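Local coordinates for DTDP-4-dehydrorhamnose reductase, rfbD ortholog (Clostridium acetobutylicum, PDB 1VL0), which probably catalyses the reduction of dTDP-6-deoxy-L-lyxo-4-hexulose to dTDP-L-rhamnose, and binds a dinucleotide cofactor in a Rossmann-type fold, at residues 230-235 / 281-286. Numbering follows the deposited sequence.
Sequences AVEIFR and ESLKEY
Segments 230-235 and 281-286 face each other across a helix-helix contact, with Ile233 and Leu283 as the pair of nearest CA atoms, 7.9 Å apart. They belong to helices 226-237 and 279-290, the second being the last helix of the chain. The setting is the C-terminal part of an extended short-chain dehydrogenase/reductase fold. This is packing away from the cofactor: the side chain of Ile233 lies about 12 Å from the bound dihydronicotinamide adenine dinucleotide. The interface is small, burying 115 Å² in total, and no hydrogen bond crosses it.

Leu283 carries the contact with one methyl. Its CG stands anti to the backbone N (chi1 178°), and its CB is directed toward segment 230-235. CD2 of Leu283 meets CG of Glu232 at 3.9 Å. Here the two side chains slide past each other in opposite directions. The same CD2 of Leu283 approaches CG1 of Ile233 at 4.2 Å, and these side chains cross at about a right angle. One methyl thus rests against two successive residues of the opposing helix. Phe229 and Leu236 of that helix also touch Leu283, and Tyr164 adds a contact from strand 155-164. Ile233 also packs on Phe170 of helix 170-180.

Glu232 offers Leu283 the aliphatic part of its chain. The chain bends about its CB-CG bond (chi2 72°), and the carboxylate of Glu232 pairs with Arg235 one turn along the same helix. Arg235 grips it side-on with two nitrogens, which ties down the rotation of the carboxylate. Both bonds are nearly straight and lie close to the guanidinium plane, yet each reaches its oxygen from above the carboxylate plane. NE of Arg235 bonds OE1 of Glu232 at 3.0 Å, and NH2 of Arg235 bonds OE2 of Glu232 at 3.0 Å.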
# COMPACT_ATOMS: atom_id res chain seq x y z
N ALA A 230 -4.13 22.96 30.59
CA ALA A 230 -3.97 23.04 32.05
C ALA A 230 -4.75 24.22 32.63
O ALA A 230 -5.48 24.08 33.61
CB ALA A 230 -2.51 23.13 32.42
N VAL A 231 -4.62 25.39 32.02
CA VAL A 231 -5.30 26.59 32.48
C VAL A 231 -6.82 26.38 32.48
O VAL A 231 -7.51 26.80 33.42
CB VAL A 231 -4.89 27.81 31.59
CG1 VAL A 231 -5.76 29.04 31.89
CG2 VAL A 231 -3.46 28.16 31.88
N GLU A 232 -7.35 25.72 31.46
CA GLU A 232 -8.78 25.47 31.43
C GLU A 232 -9.18 24.44 32.47
O GLU A 232 -10.21 24.60 33.09
CB GLU A 232 -9.22 25.06 30.04
CG GLU A 232 -10.71 24.75 29.87
CD GLU A 232 -11.61 25.97 29.91
OE1 GLU A 232 -11.14 27.12 30.08
OE2 GLU A 232 -12.82 25.77 29.74
N ILE A 233 -8.37 23.40 32.66
CA ILE A 233 -8.63 22.38 33.71
C ILE A 233 -8.79 23.05 35.09
O ILE A 233 -9.75 22.76 35.84
CB ILE A 233 -7.50 21.34 33.78
CG1 ILE A 233 -7.53 20.40 32.54
CG2 ILE A 233 -7.61 20.49 35.03
CD1 ILE A 233 -6.22 19.66 32.26
N PHE A 234 -7.86 23.94 35.42
CA PHE A 234 -7.88 24.62 36.72
C PHE A 234 -9.00 25.69 36.84
O PHE A 234 -9.63 25.83 37.90
CB PHE A 234 -6.49 25.20 37.03
CG PHE A 234 -5.41 24.15 37.15
CD1 PHE A 234 -5.62 23.00 37.92
CD2 PHE A 234 -4.20 24.30 36.49
CE1 PHE A 234 -4.64 22.03 38.03
CE2 PHE A 234 -3.18 23.34 36.60
CZ PHE A 234 -3.40 22.20 37.37
N ARG A 235 -9.31 26.36 35.72
CA ARG A 235 -10.49 27.20 35.67
C ARG A 235 -11.78 26.42 35.97
O ARG A 235 -12.63 26.86 36.76
CB ARG A 235 -10.60 27.90 34.33
CG ARG A 235 -11.64 29.00 34.30
CD ARG A 235 -12.04 29.49 32.91
NE ARG A 235 -12.80 28.49 32.15
CZ ARG A 235 -14.12 28.29 32.24
NH1 ARG A 235 -14.86 29.00 33.05
NH2 ARG A 235 -14.69 27.34 31.53
N GLU A 281 -15.97 22.09 25.58
CA GLU A 281 -17.26 21.49 25.91
C GLU A 281 -17.11 20.02 26.38
O GLU A 281 -17.74 19.60 27.33
CB GLU A 281 -18.15 21.57 24.68
CG GLU A 281 -19.57 21.08 24.86
CD GLU A 281 -20.42 21.17 23.58
OE1 GLU A 281 -19.99 21.82 22.59
OE2 GLU A 281 -21.53 20.56 23.56
N SER A 282 -16.32 19.24 25.64
CA SER A 282 -16.04 17.90 25.98
C SER A 282 -15.36 17.81 27.34
O SER A 282 -15.64 16.93 28.16
CB SER A 282 -15.15 17.27 24.90
OG SER A 282 -15.88 17.10 23.71
N LEU A 283 -14.43 18.73 27.55
CA LEU A 283 -13.61 18.74 28.75
C LEU A 283 -14.49 19.09 29.97
O LEU A 283 -14.46 18.36 31.02
CB LEU A 283 -12.46 19.74 28.57
CG LEU A 283 -11.60 19.84 29.83
CD1 LEU A 283 -11.01 18.44 30.30
CD2 LEU A 283 -10.56 20.89 29.69
N LYS A 284 -15.34 20.10 29.82
CA LYS A 284 -16.28 20.44 30.91
C LYS A 284 -17.16 19.25 31.28
O LYS A 284 -17.39 18.99 32.48
CB LYS A 284 -17.16 21.64 30.57
CG LYS A 284 -17.99 22.09 31.77
CD LYS A 284 -18.65 23.44 31.64
CE LYS A 284 -19.22 23.90 33.00
NZ LYS A 284 -20.14 22.86 33.65
N GLU A 285 -17.66 18.52 30.29
CA GLU A 285 -18.53 17.35 30.56
C GLU A 285 -17.74 16.32 31.38
O GLU A 285 -18.25 15.65 32.29
CB GLU A 285 -19.04 16.79 29.24
CG GLU A 285 -19.84 15.51 29.32
CD GLU A 285 -20.02 14.82 27.95
OE1 GLU A 285 -19.01 14.34 27.36
OE2 GLU A 285 -21.18 14.71 27.47
N TYR A 286 -16.47 16.18 31.07
CA TYR A 286 -15.62 15.21 31.72
C TYR A 286 -15.31 15.59 33.16
O TYR A 286 -15.43 14.75 34.07
CB TYR A 286 -14.32 15.00 30.94
CG TYR A 286 -13.36 14.02 31.58
CD1 TYR A 286 -13.64 12.67 31.61
CD2 TYR A 286 -12.18 14.44 32.10
CE1 TYR A 286 -12.77 11.77 32.19
CE2 TYR A 286 -11.28 13.57 32.67
CZ TYR A 286 -11.58 12.23 32.72
OH TYR A 286 -10.68 11.39 33.30